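Long-range contacts in Serpin48 (Tenebrio molitor, PDB 3OZQ), which inhibits the protease SPE with high specificity, as a serpin acting in the innate immunity of a beetle: residues 42-47 / 117-122; 57-62 / 288-293; 128-133 / 152-157; 145-150 / 316-321; 232-237 / 354-359. All blocks are in the same frame, centred on the assembly; numbering follows the deposited sequence.

Contact 1 of 5, residues 42-47 / 117-122; sequences ATLLAL and YGAQSE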
# COMPACT_ATOMS: atom_id res chain seq x y z
N ALA A 42 -3.23 7.31 2.12
CA ALA A 42 -2.92 8.72 2.33
C ALA A 42 -3.64 9.62 1.32
O ALA A 42 -4.16 10.66 1.69
CB ALA A 42 -1.41 8.96 2.28
N THR A 43 -3.66 9.22 0.06
CA THR A 43 -4.38 10.02 -0.93
C THR A 43 -5.91 10.05 -0.69
O THR A 43 -6.60 11.03 -1.01
CB THR A 43 -4.12 9.51 -2.33
OG1 THR A 43 -4.61 8.17 -2.44
CG2 THR A 43 -2.62 9.56 -2.64
N LEU A 44 -6.45 8.96 -0.17
CA LEU A 44 -7.88 8.90 0.09
C LEU A 44 -8.21 9.79 1.28
O LEU A 44 -9.15 10.59 1.25
CB LEU A 44 -8.31 7.45 0.33
CG LEU A 44 -9.82 7.25 0.44
CD1 LEU A 44 -10.50 8.01 -0.67
CD2 LEU A 44 -10.17 5.74 0.37
N LEU A 45 -7.41 9.68 2.32
CA LEU A 45 -7.62 10.50 3.50
C LEU A 45 -7.44 11.99 3.17
O LEU A 45 -8.08 12.85 3.77
CB LEU A 45 -6.64 10.09 4.59
CG LEU A 45 -6.88 10.76 5.94
CD1 LEU A 45 -8.15 10.24 6.59
CD2 LEU A 45 -5.69 10.55 6.86
N ALA A 46 -6.54 12.29 2.23
CA ALA A 46 -6.39 13.67 1.77
C ALA A 46 -7.67 14.16 1.06
O ALA A 46 -8.07 15.31 1.21
CB ALA A 46 -5.16 13.79 0.85
N LEU A 47 -8.32 13.28 0.30
CA LEU A 47 -9.59 13.61 -0.31
C LEU A 47 -10.58 13.94 0.79
O LEU A 47 -11.22 15.00 0.77
CB LEU A 47 -10.13 12.43 -1.12
CG LEU A 47 -11.11 12.74 -2.26
CD1 LEU A 47 -12.02 11.56 -2.52
CD2 LEU A 47 -11.92 13.99 -2.00
N TYR A 117 -7.95 13.58 -6.87
CA TYR A 117 -7.53 12.52 -5.95
C TYR A 117 -7.74 11.10 -6.46
O TYR A 117 -7.61 10.14 -5.69
CB TYR A 117 -8.25 12.66 -4.61
CG TYR A 117 -7.90 13.88 -3.81
CD1 TYR A 117 -6.96 13.84 -2.80
CD2 TYR A 117 -8.54 15.09 -4.06
CE1 TYR A 117 -6.66 14.97 -2.05
CE2 TYR A 117 -8.24 16.22 -3.33
CZ TYR A 117 -7.30 16.15 -2.33
OH TYR A 117 -7.02 17.29 -1.60
N GLY A 118 -8.06 10.96 -7.74
CA GLY A 118 -8.24 9.64 -8.33
C GLY A 118 -9.19 8.76 -7.55
O GLY A 118 -8.94 7.56 -7.35
N ALA A 119 -10.30 9.34 -7.11
CA ALA A 119 -11.33 8.58 -6.42
C ALA A 119 -12.68 9.13 -6.85
O ALA A 119 -12.75 10.00 -7.72
CB ALA A 119 -11.16 8.72 -4.92
N GLN A 120 -13.75 8.62 -6.26
CA GLN A 120 -15.05 9.26 -6.44
C GLN A 120 -15.88 9.22 -5.18
O GLN A 120 -15.47 8.64 -4.18
CB GLN A 120 -15.79 8.68 -7.64
CG GLN A 120 -16.26 7.29 -7.48
CD GLN A 120 -16.68 6.71 -8.80
OE1 GLN A 120 -17.64 5.94 -8.88
NE2 GLN A 120 -15.96 7.07 -9.86
N SER A 121 -17.04 9.89 -5.21
CA SER A 121 -17.91 9.92 -4.05
C SER A 121 -19.36 9.78 -4.49
O SER A 121 -19.74 10.23 -5.57
CB SER A 121 -17.69 11.19 -3.23
OG SER A 121 -18.47 11.18 -2.05
N GLU A 122 -20.16 9.13 -3.65
CA GLU A 122 -21.48 8.68 -4.04
C GLU A 122 -22.34 8.45 -2.81
O GLU A 122 -21.83 8.04 -1.76
CB GLU A 122 -21.33 7.40 -4.87
CG GLU A 122 -22.61 6.68 -5.24
CD GLU A 122 -22.39 5.66 -6.35
OE1 GLU A 122 -22.98 4.55 -6.30
OE2 GLU A 122 -21.62 5.98 -7.29
O HOH W 1 -7.61 8.23 -3.61
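Thr-43 opens the contact from helix 38-50 with its carbonyl O near the ring of Tyr-117 and its hydroxyl linked to Tyr-117 through a water. The carbonyl O lies 3.4 Å from Tyr-117 CD1; the hydroxyl, which also bonds Ser-40 O within the helix region, accepts from a water that donates to Tyr-117 O at 2.8 Å. Next in line, the CD1 branch of Leu-44 comes loosely toward the methyl of Ala-119. Ala-46 then sets CB 3.5 Å from Tyr-117 CE1. Leu-47 does most of the work: its CA sits over the centre of the tyrosine ring, 3.7 Å from the centroid and 14° off the normal, a CH-pi contact. With CG anti to the backbone N (chi1 -156°), the rest of Leu-47 runs past the root of the ring, CG 3.7 Å from Tyr-117 CB, and sends CD1 to Ala-119 CB at 3.8 Å. The joint between the helix and the chain leading into strand 120-124 thus depends on apolar burial of an aromatic ring against helix backbone, with one water linking the polar atoms.

Contact 2 of 5, residues 57-62 / 288-293; sequences AEEIRQ and VKKAFG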
# COMPACT_ATOMS: atom_id res chain seq x y z
N ALA A 57 -10.13 18.90 9.86
CA ALA A 57 -9.28 18.88 8.67
C ALA A 57 -7.82 19.11 9.02
O ALA A 57 -6.92 18.56 8.38
CB ALA A 57 -9.74 19.90 7.67
N GLU A 58 -7.59 19.92 10.05
CA GLU A 58 -6.24 20.28 10.45
C GLU A 58 -5.49 19.09 11.05
O GLU A 58 -4.30 18.92 10.81
CB GLU A 58 -6.27 21.45 11.44
CG GLU A 58 -4.89 21.92 11.89
CD GLU A 58 -4.02 22.38 10.74
OE1 GLU A 58 -4.56 22.67 9.65
OE2 GLU A 58 -2.78 22.45 10.92
N GLU A 59 -6.19 18.30 11.85
CA GLU A 59 -5.62 17.07 12.40
C GLU A 59 -5.13 16.18 11.27
O GLU A 59 -3.96 15.81 11.23
CB GLU A 59 -6.67 16.31 13.21
CG GLU A 59 -6.51 16.40 14.71
CD GLU A 59 -7.58 15.62 15.44
OE1 GLU A 59 -8.35 14.89 14.77
OE2 GLU A 59 -7.66 15.73 16.68
N ILE A 60 -6.02 15.83 10.35
CA ILE A 60 -5.65 14.98 9.22
C ILE A 60 -4.39 15.51 8.55
O ILE A 60 -3.50 14.75 8.15
CB ILE A 60 -6.78 14.88 8.20
CG1 ILE A 60 -7.97 14.13 8.82
CG2 ILE A 60 -6.33 14.18 6.94
CD1 ILE A 60 -9.23 14.22 8.00
N ARG A 61 -4.30 16.83 8.45
CA ARG A 61 -3.15 17.47 7.82
C ARG A 61 -1.89 17.22 8.64
O ARG A 61 -0.83 16.92 8.10
CB ARG A 61 -3.39 18.97 7.68
CG ARG A 61 -2.64 19.63 6.54
CD ARG A 61 -2.32 21.09 6.87
NE ARG A 61 -1.34 21.17 7.95
CZ ARG A 61 -0.94 22.29 8.53
NH1 ARG A 61 -1.43 23.46 8.15
NH2 ARG A 61 -0.04 22.23 9.51
N GLN A 62 -2.04 17.33 9.96
CA GLN A 62 -0.96 17.14 10.92
C GLN A 62 -0.41 15.73 10.83
O GLN A 62 0.80 15.54 10.84
CB GLN A 62 -1.46 17.42 12.35
CG GLN A 62 -0.50 17.06 13.50
CD GLN A 62 -1.24 16.68 14.80
OE1 GLN A 62 -2.46 16.66 14.84
NE2 GLN A 62 -0.48 16.36 15.84
N VAL A 288 -5.43 11.01 14.14
CA VAL A 288 -6.73 11.43 13.63
C VAL A 288 -7.82 10.97 14.60
O VAL A 288 -8.09 9.77 14.72
CB VAL A 288 -7.04 10.85 12.25
CG1 VAL A 288 -8.41 11.30 11.78
CG2 VAL A 288 -5.97 11.24 11.25
N LYS A 289 -8.43 11.93 15.30
CA LYS A 289 -9.45 11.60 16.29
C LYS A 289 -10.79 12.25 15.94
O LYS A 289 -11.80 11.56 15.82
CB LYS A 289 -9.02 12.02 17.70
CG LYS A 289 -7.66 11.48 18.15
CD LYS A 289 -7.41 10.04 17.66
CE LYS A 289 -6.68 9.19 18.69
NZ LYS A 289 -7.64 8.52 19.63
N LYS A 290 -10.77 13.57 15.75
CA LYS A 290 -11.98 14.35 15.52
C LYS A 290 -12.86 13.79 14.42
O LYS A 290 -14.08 13.71 14.59
CB LYS A 290 -11.63 15.81 15.20
CG LYS A 290 -11.83 16.78 16.36
CD LYS A 290 -11.05 16.37 17.60
CE LYS A 290 -11.35 17.29 18.78
NZ LYS A 290 -11.00 18.71 18.48
N ALA A 291 -12.26 13.42 13.30
CA ALA A 291 -13.02 13.03 12.12
C ALA A 291 -13.86 11.77 12.33
O ALA A 291 -14.77 11.50 11.55
CB ALA A 291 -12.11 12.86 10.92
N PHE A 292 -13.53 11.01 13.38
CA PHE A 292 -14.23 9.75 13.67
C PHE A 292 -15.30 9.89 14.75
O PHE A 292 -16.01 8.93 15.06
CB PHE A 292 -13.23 8.68 14.14
CG PHE A 292 -12.13 8.38 13.16
CD1 PHE A 292 -12.41 8.11 11.83
CD2 PHE A 292 -10.80 8.36 13.58
CE1 PHE A 292 -11.37 7.80 10.93
CE2 PHE A 292 -9.77 8.06 12.69
CZ PHE A 292 -10.05 7.78 11.37
N GLY A 293 -15.40 11.08 15.35
CA GLY A 293 -16.26 11.28 16.51
C GLY A 293 -17.23 12.44 16.40
O GLY A 293 -17.48 12.95 15.31
O HOH W 2 -9.57 14.83 12.45
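Glu-59 reaches from helix 54-63 to the turn after Val-288 and puts a single carboxylate oxygen among its amides. OE1 accepts from Lys-290 N at 2.9 Å through the syn lone pair, and from Lys-289 N at 3.0 Å, a donor standing 49° above the carboxylate plane. A water adds a third hydrogen bond to OE1 and itself accepts from Ala-291 N at 3.2 Å, so three consecutive amides of the turn are tied to one oxygen, two directly and one by relay. The extended chain beyond CG (chi2 -179°) carries the carboxylate that far. In the serpin fold, this is where helix 54-63 meets the short 3-10 turn 290-292 that follows helix 279-286. On the packed side, Ile-60 lays CG1 4.1 Å from Val-288 CG1 and brings CD1 to 4.3 Å from Ala-291 CB, with Leu-45 and Cys-52 also against the isoleucine and Val-63 against the valine. The outer side is looser. Glu-59 OE2 lies beside a methylene, 3.6 Å from Lys-290 CD, while Lys-290 NZ stays 4.8 Å from Glu-59 OE2 and makes a long, weak ion pair with Glu-295; the exposed side chain of Lys-289 leads off from the helix.

Contact 3 of 5, residues 128-133 / 152-157; sequences EKNDAA and VDPEIL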
# COMPACT_ATOMS: atom_id res chain seq x y z
N GLU A 128 -30.20 -0.83 4.48
CA GLU A 128 -30.19 -2.22 4.05
C GLU A 128 -28.74 -2.68 3.99
O GLU A 128 -28.07 -2.46 2.99
CB GLU A 128 -30.83 -2.35 2.67
CG GLU A 128 -32.24 -1.78 2.56
CD GLU A 128 -33.29 -2.70 3.15
OE1 GLU A 128 -33.55 -3.76 2.54
OE2 GLU A 128 -33.85 -2.37 4.22
N LYS A 129 -28.26 -3.30 5.06
CA LYS A 129 -26.83 -3.61 5.19
C LYS A 129 -26.28 -4.33 3.98
O LYS A 129 -25.30 -3.88 3.38
CB LYS A 129 -26.56 -4.44 6.46
CG LYS A 129 -26.81 -3.71 7.79
CD LYS A 129 -26.45 -4.63 8.97
CE LYS A 129 -26.40 -3.89 10.31
NZ LYS A 129 -27.72 -3.74 10.99
N ASN A 130 -26.91 -5.44 3.61
CA ASN A 130 -26.36 -6.33 2.58
C ASN A 130 -26.39 -5.78 1.16
O ASN A 130 -25.50 -6.06 0.36
CB ASN A 130 -27.03 -7.70 2.65
CG ASN A 130 -26.75 -8.41 3.96
OD1 ASN A 130 -27.49 -8.26 4.93
ND2 ASN A 130 -25.66 -9.16 4.00
N ASP A 131 -27.42 -5.01 0.84
CA ASP A 131 -27.50 -4.34 -0.45
C ASP A 131 -26.40 -3.29 -0.55
O ASP A 131 -25.82 -3.08 -1.62
CB ASP A 131 -28.86 -3.68 -0.62
CG ASP A 131 -30.00 -4.68 -0.66
OD1 ASP A 131 -29.84 -5.79 -0.10
OD2 ASP A 131 -31.06 -4.37 -1.25
N ALA A 132 -26.12 -2.62 0.56
CA ALA A 132 -25.12 -1.55 0.56
C ALA A 132 -23.75 -2.17 0.33
O ALA A 132 -23.07 -1.83 -0.64
CB ALA A 132 -25.17 -0.76 1.86
N ALA A 133 -23.39 -3.13 1.18
CA ALA A 133 -22.20 -3.94 1.01
C ALA A 133 -22.03 -4.48 -0.41
O ALA A 133 -20.98 -4.29 -1.03
CB ALA A 133 -22.20 -5.08 2.00
N VAL A 152 -16.01 -4.97 1.41
CA VAL A 152 -16.85 -4.56 2.54
C VAL A 152 -17.55 -5.78 3.12
O VAL A 152 -18.24 -6.52 2.41
CB VAL A 152 -17.92 -3.52 2.11
CG1 VAL A 152 -18.88 -3.20 3.28
CG2 VAL A 152 -17.27 -2.24 1.57
N ASP A 153 -17.34 -6.00 4.41
CA ASP A 153 -18.06 -7.03 5.14
C ASP A 153 -19.30 -6.37 5.72
O ASP A 153 -19.18 -5.51 6.59
CB ASP A 153 -17.18 -7.60 6.24
CG ASP A 153 -17.93 -8.53 7.18
OD1 ASP A 153 -17.27 -9.31 7.88
OD2 ASP A 153 -19.19 -8.47 7.24
N PRO A 154 -20.49 -6.77 5.24
CA PRO A 154 -21.72 -6.07 5.59
C PRO A 154 -21.89 -5.90 7.10
O PRO A 154 -22.57 -4.99 7.55
CB PRO A 154 -22.82 -6.97 5.00
CG PRO A 154 -22.20 -8.29 4.86
CD PRO A 154 -20.76 -8.02 4.50
N GLU A 155 -21.25 -6.76 7.87
CA GLU A 155 -21.34 -6.68 9.32
C GLU A 155 -20.79 -5.37 9.90
O GLU A 155 -21.14 -4.99 11.01
CB GLU A 155 -20.65 -7.88 9.97
CG GLU A 155 -21.37 -9.21 9.69
CD GLU A 155 -22.74 -9.29 10.34
OE1 GLU A 155 -22.83 -9.80 11.48
OE2 GLU A 155 -23.74 -8.85 9.71
N ILE A 156 -19.92 -4.69 9.15
CA ILE A 156 -19.33 -3.44 9.63
C ILE A 156 -20.32 -2.29 9.53
O ILE A 156 -20.13 -1.24 10.15
CB ILE A 156 -18.04 -3.06 8.87
CG1 ILE A 156 -18.37 -2.63 7.44
CG2 ILE A 156 -17.07 -4.20 8.89
CD1 ILE A 156 -17.32 -1.76 6.79
N LEU A 157 -21.37 -2.49 8.75
CA LEU A 157 -22.38 -1.46 8.54
C LEU A 157 -23.43 -1.48 9.64
O LEU A 157 -23.80 -2.54 10.13
CB LEU A 157 -23.07 -1.67 7.19
CG LEU A 157 -22.12 -1.80 6.00
CD1 LEU A 157 -22.92 -1.94 4.72
CD2 LEU A 157 -21.19 -0.59 5.95
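The first turn of helix 129-143, the helix that lies across sheet A in serpins, packs on the turn 152-157 with Ala-133 against Pro-154. Ala-133 CB is 3.6 Å from Pro-154 CB and also reaches Val-152 CG1, at 4.0 Å. On the outer flank the amide of Asn-130 leans over the proline, ND2 3.7 Å from Pro-154 CG. Leu-157 plugs in from the other end of the turn: with CG beside its own backbone N (chi1 -52°), CD1 comes within 3.8 Å of Ala-132 CB and 3.4 Å of Lys-129 O. The methylenes of Lys-129 run alongside the carbonyl of Leu-157. The turn has its own brace, an Asx turn in which Asp-153 OD2 accepts from Glu-155 N at 2.8 Å, and Val-152 N is bonded to Asn-137 further along the helix. Such folding back of the chain onto the helix it has just left, before it enters strand 163-174, belongs to the serpin fold.

Contact 4 of 5, residues 145-150 / 316-321; sequences QHKIQN and KSFIDV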
# COMPACT_ATOMS: atom_id res chain seq x y z
N GLN A 145 -11.17 -5.16 -12.36
CA GLN A 145 -11.36 -6.35 -13.20
C GLN A 145 -11.65 -7.61 -12.39
O GLN A 145 -11.07 -8.67 -12.64
CB GLN A 145 -10.18 -6.57 -14.16
CG GLN A 145 -8.90 -5.80 -13.84
CD GLN A 145 -9.09 -4.29 -13.89
OE1 GLN A 145 -8.51 -3.55 -13.10
NE2 GLN A 145 -9.92 -3.84 -14.82
N HIS A 146 -12.54 -7.48 -11.41
CA HIS A 146 -12.99 -8.60 -10.58
C HIS A 146 -11.89 -9.29 -9.76
O HIS A 146 -12.12 -10.35 -9.18
CB HIS A 146 -13.78 -9.62 -11.41
CG HIS A 146 -15.01 -9.04 -12.04
ND1 HIS A 146 -16.28 -9.27 -11.54
CD2 HIS A 146 -15.16 -8.23 -13.11
CE1 HIS A 146 -17.16 -8.63 -12.29
NE2 HIS A 146 -16.51 -7.99 -13.24
N LYS A 147 -10.71 -8.65 -9.70
CA LYS A 147 -9.57 -9.18 -8.96
C LYS A 147 -9.70 -8.99 -7.44
O LYS A 147 -9.04 -9.68 -6.66
CB LYS A 147 -8.27 -8.49 -9.42
CG LYS A 147 -7.91 -8.66 -10.90
CD LYS A 147 -7.52 -10.09 -11.25
CE LYS A 147 -6.63 -10.15 -12.49
NZ LYS A 147 -6.96 -9.08 -13.48
N ILE A 148 -10.52 -8.03 -7.03
CA ILE A 148 -10.71 -7.72 -5.62
C ILE A 148 -12.18 -7.81 -5.24
O ILE A 148 -13.01 -7.04 -5.71
CB ILE A 148 -10.11 -6.34 -5.25
CG1 ILE A 148 -8.59 -6.38 -5.45
CG2 ILE A 148 -10.49 -5.96 -3.81
CD1 ILE A 148 -7.87 -5.13 -4.98
N GLN A 149 -12.49 -8.79 -4.41
CA GLN A 149 -13.87 -9.12 -4.13
C GLN A 149 -14.15 -8.98 -2.65
O GLN A 149 -13.23 -9.06 -1.82
CB GLN A 149 -14.18 -10.53 -4.63
CG GLN A 149 -14.02 -10.68 -6.14
CD GLN A 149 -14.56 -12.00 -6.66
OE1 GLN A 149 -14.84 -12.92 -5.89
NE2 GLN A 149 -14.72 -12.09 -7.98
N ASN A 150 -15.42 -8.75 -2.33
CA ASN A 150 -15.87 -8.74 -0.96
C ASN A 150 -15.05 -7.85 -0.06
O ASN A 150 -14.69 -8.23 1.05
CB ASN A 150 -15.87 -10.18 -0.42
CG ASN A 150 -16.89 -11.04 -1.11
OD1 ASN A 150 -18.08 -10.93 -0.83
ND2 ASN A 150 -16.44 -11.88 -2.04
N LYS A 316 -8.13 -2.80 0.84
CA LYS A 316 -7.86 -4.17 0.45
C LYS A 316 -6.96 -4.18 -0.75
O LYS A 316 -7.15 -3.41 -1.68
CB LYS A 316 -9.16 -4.92 0.13
CG LYS A 316 -8.97 -6.42 0.00
CD LYS A 316 -10.33 -7.10 0.00
CE LYS A 316 -10.18 -8.62 0.14
NZ LYS A 316 -11.48 -9.32 0.37
N SER A 317 -5.96 -5.05 -0.71
CA SER A 317 -4.96 -5.13 -1.78
C SER A 317 -4.36 -6.52 -1.82
O SER A 317 -4.47 -7.29 -0.87
CB SER A 317 -3.87 -4.08 -1.55
OG SER A 317 -3.04 -4.44 -0.45
N PHE A 318 -3.74 -6.85 -2.95
CA PHE A 318 -2.99 -8.09 -3.08
C PHE A 318 -1.76 -7.87 -3.94
O PHE A 318 -1.64 -6.86 -4.66
CB PHE A 318 -3.84 -9.20 -3.70
CG PHE A 318 -4.12 -9.00 -5.15
CD1 PHE A 318 -5.15 -8.16 -5.55
CD2 PHE A 318 -3.38 -9.66 -6.11
CE1 PHE A 318 -5.42 -7.97 -6.89
CE2 PHE A 318 -3.65 -9.48 -7.45
CZ PHE A 318 -4.67 -8.64 -7.84
N ILE A 319 -0.84 -8.81 -3.84
CA ILE A 319 0.35 -8.85 -4.67
C ILE A 319 0.61 -10.31 -5.03
O ILE A 319 0.40 -11.22 -4.21
CB ILE A 319 1.57 -8.28 -3.96
CG1 ILE A 319 2.76 -8.18 -4.94
CG2 ILE A 319 1.93 -9.17 -2.76
CD1 ILE A 319 3.98 -7.50 -4.36
N ASP A 320 1.03 -10.52 -6.26
CA ASP A 320 1.27 -11.87 -6.73
C ASP A 320 2.60 -11.85 -7.45
O ASP A 320 2.73 -11.29 -8.54
CB ASP A 320 0.12 -12.32 -7.65
CG ASP A 320 0.15 -13.81 -7.92
OD1 ASP A 320 -0.87 -14.34 -8.43
OD2 ASP A 320 1.18 -14.46 -7.62
N VAL A 321 3.62 -12.44 -6.82
CA VAL A 321 4.98 -12.31 -7.32
C VAL A 321 5.41 -13.58 -8.00
O VAL A 321 5.38 -14.65 -7.40
CB VAL A 321 5.96 -11.94 -6.20
CG1 VAL A 321 7.37 -12.03 -6.69
CG2 VAL A 321 5.66 -10.53 -5.69
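Lys-316, on strand 310-321, stretches its whole side chain across to the loop 145-150. All four torsions are near anti, chi1 at -168°, and the straight chain delivers NZ to Gln-149 O at 2.8 Å, meeting it almost along the C=O axis (171°). Asn-150 O lies 3.5 Å from the same NZ, a weak second bond. On the way the lysine and Ile-148 run antiparallel past one another, Lys-316 CD 4.0 Å from Ile-148 CG2. The carbonyl of Lys-316 and the CA of Ser-317 then take up the other end of that isoleucine, CD1 sitting 3.8 Å from Lys-316 O. At Phe-318 the side chain points to the loop again. CG stands between the backbone N and the carbonyl carbon (chi1 72°), and the ring presents its edge to Ile-148, with CE1 3.8 Å from Ile-148 CG1. Lys-147 CB comes equally close to CE1, while Tyr-170 from strand 163-174 meets the phenylalanine ring. Strands 163-174 and 310-321 are paired directly, and a loop following helix 129-143 lies over them: the arrangement of sheet A in a native serpin, whose strands part there when a cleaved reactive loop inserts.

Contact 5 of 5, residues 232-237 / 354-359; sequences LTIVLS and HPFIFY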
# COMPACT_ATOMS: atom_id res chain seq x y z
N LEU A 232 11.19 -3.47 -6.56
CA LEU A 232 10.81 -4.22 -5.37
C LEU A 232 12.05 -4.40 -4.49
O LEU A 232 13.05 -4.98 -4.93
CB LEU A 232 10.23 -5.58 -5.73
CG LEU A 232 9.91 -6.43 -4.48
CD1 LEU A 232 8.63 -5.94 -3.91
CD2 LEU A 232 9.81 -7.93 -4.77
N THR A 233 12.00 -3.88 -3.27
CA THR A 233 13.13 -3.97 -2.36
C THR A 233 12.87 -4.99 -1.26
O THR A 233 11.87 -4.89 -0.55
CB THR A 233 13.43 -2.59 -1.70
OG1 THR A 233 13.87 -1.64 -2.68
CG2 THR A 233 14.49 -2.72 -0.61
N ILE A 234 13.78 -5.96 -1.12
CA ILE A 234 13.71 -6.95 -0.04
C ILE A 234 14.68 -6.53 1.06
O ILE A 234 15.82 -6.17 0.77
CB ILE A 234 14.16 -8.36 -0.53
CG1 ILE A 234 13.45 -8.73 -1.84
CG2 ILE A 234 13.95 -9.41 0.55
CD1 ILE A 234 11.96 -8.69 -1.73
N VAL A 235 14.22 -6.57 2.30
CA VAL A 235 15.08 -6.35 3.45
C VAL A 235 15.21 -7.67 4.19
O VAL A 235 14.25 -8.16 4.80
CB VAL A 235 14.55 -5.27 4.40
CG1 VAL A 235 15.52 -5.04 5.55
CG2 VAL A 235 14.30 -3.96 3.64
N LEU A 236 16.41 -8.25 4.12
CA LEU A 236 16.67 -9.60 4.58
C LEU A 236 17.61 -9.62 5.77
O LEU A 236 18.77 -9.26 5.65
CB LEU A 236 17.30 -10.38 3.43
CG LEU A 236 17.58 -11.86 3.67
CD1 LEU A 236 16.28 -12.60 3.96
CD2 LEU A 236 18.31 -12.46 2.47
N SER A 237 17.12 -10.02 6.94
CA SER A 237 17.98 -10.09 8.11
C SER A 237 19.06 -11.16 7.92
O SER A 237 18.81 -12.20 7.29
CB SER A 237 17.19 -10.34 9.38
OG SER A 237 16.54 -11.59 9.37
N HIS A 354 14.10 -17.14 4.51
CA HIS A 354 13.52 -16.94 5.83
C HIS A 354 12.74 -15.61 5.75
O HIS A 354 12.84 -14.91 4.75
CB HIS A 354 14.60 -16.91 6.91
CG HIS A 354 15.70 -15.91 6.67
ND1 HIS A 354 16.68 -16.10 5.73
CD2 HIS A 354 15.97 -14.73 7.28
CE1 HIS A 354 17.51 -15.07 5.75
NE2 HIS A 354 17.10 -14.23 6.68
N PRO A 355 11.96 -15.29 6.79
CA PRO A 355 11.03 -14.14 6.76
C PRO A 355 11.70 -12.80 6.45
O PRO A 355 12.80 -12.52 6.93
CB PRO A 355 10.44 -14.14 8.16
CG PRO A 355 10.46 -15.58 8.55
CD PRO A 355 11.75 -16.11 7.99
N PHE A 356 11.02 -11.98 5.65
CA PHE A 356 11.58 -10.73 5.16
C PHE A 356 10.52 -9.64 5.01
O PHE A 356 9.34 -9.92 4.92
CB PHE A 356 12.25 -10.97 3.81
CG PHE A 356 11.32 -11.51 2.75
CD1 PHE A 356 10.75 -10.67 1.81
CD2 PHE A 356 11.04 -12.86 2.69
CE1 PHE A 356 9.91 -11.18 0.83
CE2 PHE A 356 10.20 -13.37 1.70
CZ PHE A 356 9.63 -12.53 0.78
N ILE A 357 10.99 -8.39 4.97
CA ILE A 357 10.16 -7.24 4.65
C ILE A 357 10.41 -6.91 3.18
O ILE A 357 11.50 -7.13 2.68
CB ILE A 357 10.57 -6.04 5.53
CG1 ILE A 357 10.24 -6.30 7.00
CG2 ILE A 357 9.96 -4.73 5.03
CD1 ILE A 357 10.74 -5.21 7.94
N PHE A 358 9.40 -6.40 2.49
CA PHE A 358 9.57 -5.93 1.12
C PHE A 358 8.79 -4.64 0.91
O PHE A 358 7.86 -4.33 1.67
CB PHE A 358 9.06 -6.96 0.12
CG PHE A 358 7.60 -7.22 0.22
CD1 PHE A 358 6.68 -6.40 -0.42
CD2 PHE A 358 7.13 -8.25 1.01
CE1 PHE A 358 5.32 -6.63 -0.31
CE2 PHE A 358 5.78 -8.49 1.12
CZ PHE A 358 4.86 -7.66 0.47
N TYR A 359 9.15 -3.89 -0.12
CA TYR A 359 8.39 -2.71 -0.47
C TYR A 359 8.60 -2.33 -1.92
O TYR A 359 9.68 -2.52 -2.47
CB TYR A 359 8.67 -1.54 0.49
CG TYR A 359 10.09 -0.98 0.50
CD1 TYR A 359 10.98 -1.33 1.51
CD2 TYR A 359 10.51 -0.07 -0.47
CE1 TYR A 359 12.27 -0.81 1.54
CE2 TYR A 359 11.80 0.45 -0.45
CZ TYR A 359 12.67 0.07 0.56
OH TYR A 359 13.94 0.58 0.61
O HOH W 3 11.66 -0.72 -3.93
O HOH W 4 15.44 0.49 -1.88
O HOH W 5 14.44 -10.56 7.45
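Thr-233 and Tyr-359 form a hydrogen-bonded antiparallel pair at one end of two neighbouring strands in sheet B of the serpin core. Follow-on pairs are Ile-234 with Phe-358, non-hydrogen-bonded, and Val-235 with Ile-357; the straight Val-235 N to Ile-357 O bond measures 2.8 Å. The tyrosine side chain repays tracing outward. From Tyr-359 CB, chi1 of 64° carries the ring over Thr-233, whose CB lies 3.7 Å from the centroid of the Tyr-359 ring on one face, a CH-pi contact displaced toward the rim. Along the ring, CD2 is still 4.0 Å from Thr-233 CB, CE1 meets Thr-233 CG2, and Tyr-359 CZ is 3.5 Å from the same methyl. At the tip, Tyr-359 OH accepts at 2.9 Å from a water that is also hydrogen-bonded to Thr-233 OG1; the ring also meets that of Phe-254. On the face carrying Ile-234 the contacts are apolar: Ile-234 CG2 touches Phe-356 CD1 and Ile-234 CD1 touches Phe-358 CB. At the other end of the pair His-354 swings back to Ser-237: NE2 donates to Ser-237 O at 2.7 Å, nearly in the plane of the imidazole, and Leu-236 CD1 lies over the ring face, 3.3 Å from His-354 NE2.

In the fold
Contacts 1 and 5 are fully buried and lie on opposite sides of the chain's centre, yet they differ in kind: contact 1 packs a helix on the chain leading into a strand, with a single water bridge, contact 5 is a regular strand pairing. Contacts 2, 3 and 4 are partly buried. Of these, 2 and 4 place a charged side chain on backbone groups, carboxylate on amides in one and ammonium on carbonyls in the other, whereas 3 is nearly all apolar. Contacts 1 and 2 share a helical layer, touching where Leu-45 CG lies 3.6 Å from Ile-60 CG2. Contacts 3 and 4 concern helix 129-143 and its trailing loop, the first holding them together, the second fixing the loop to a strand.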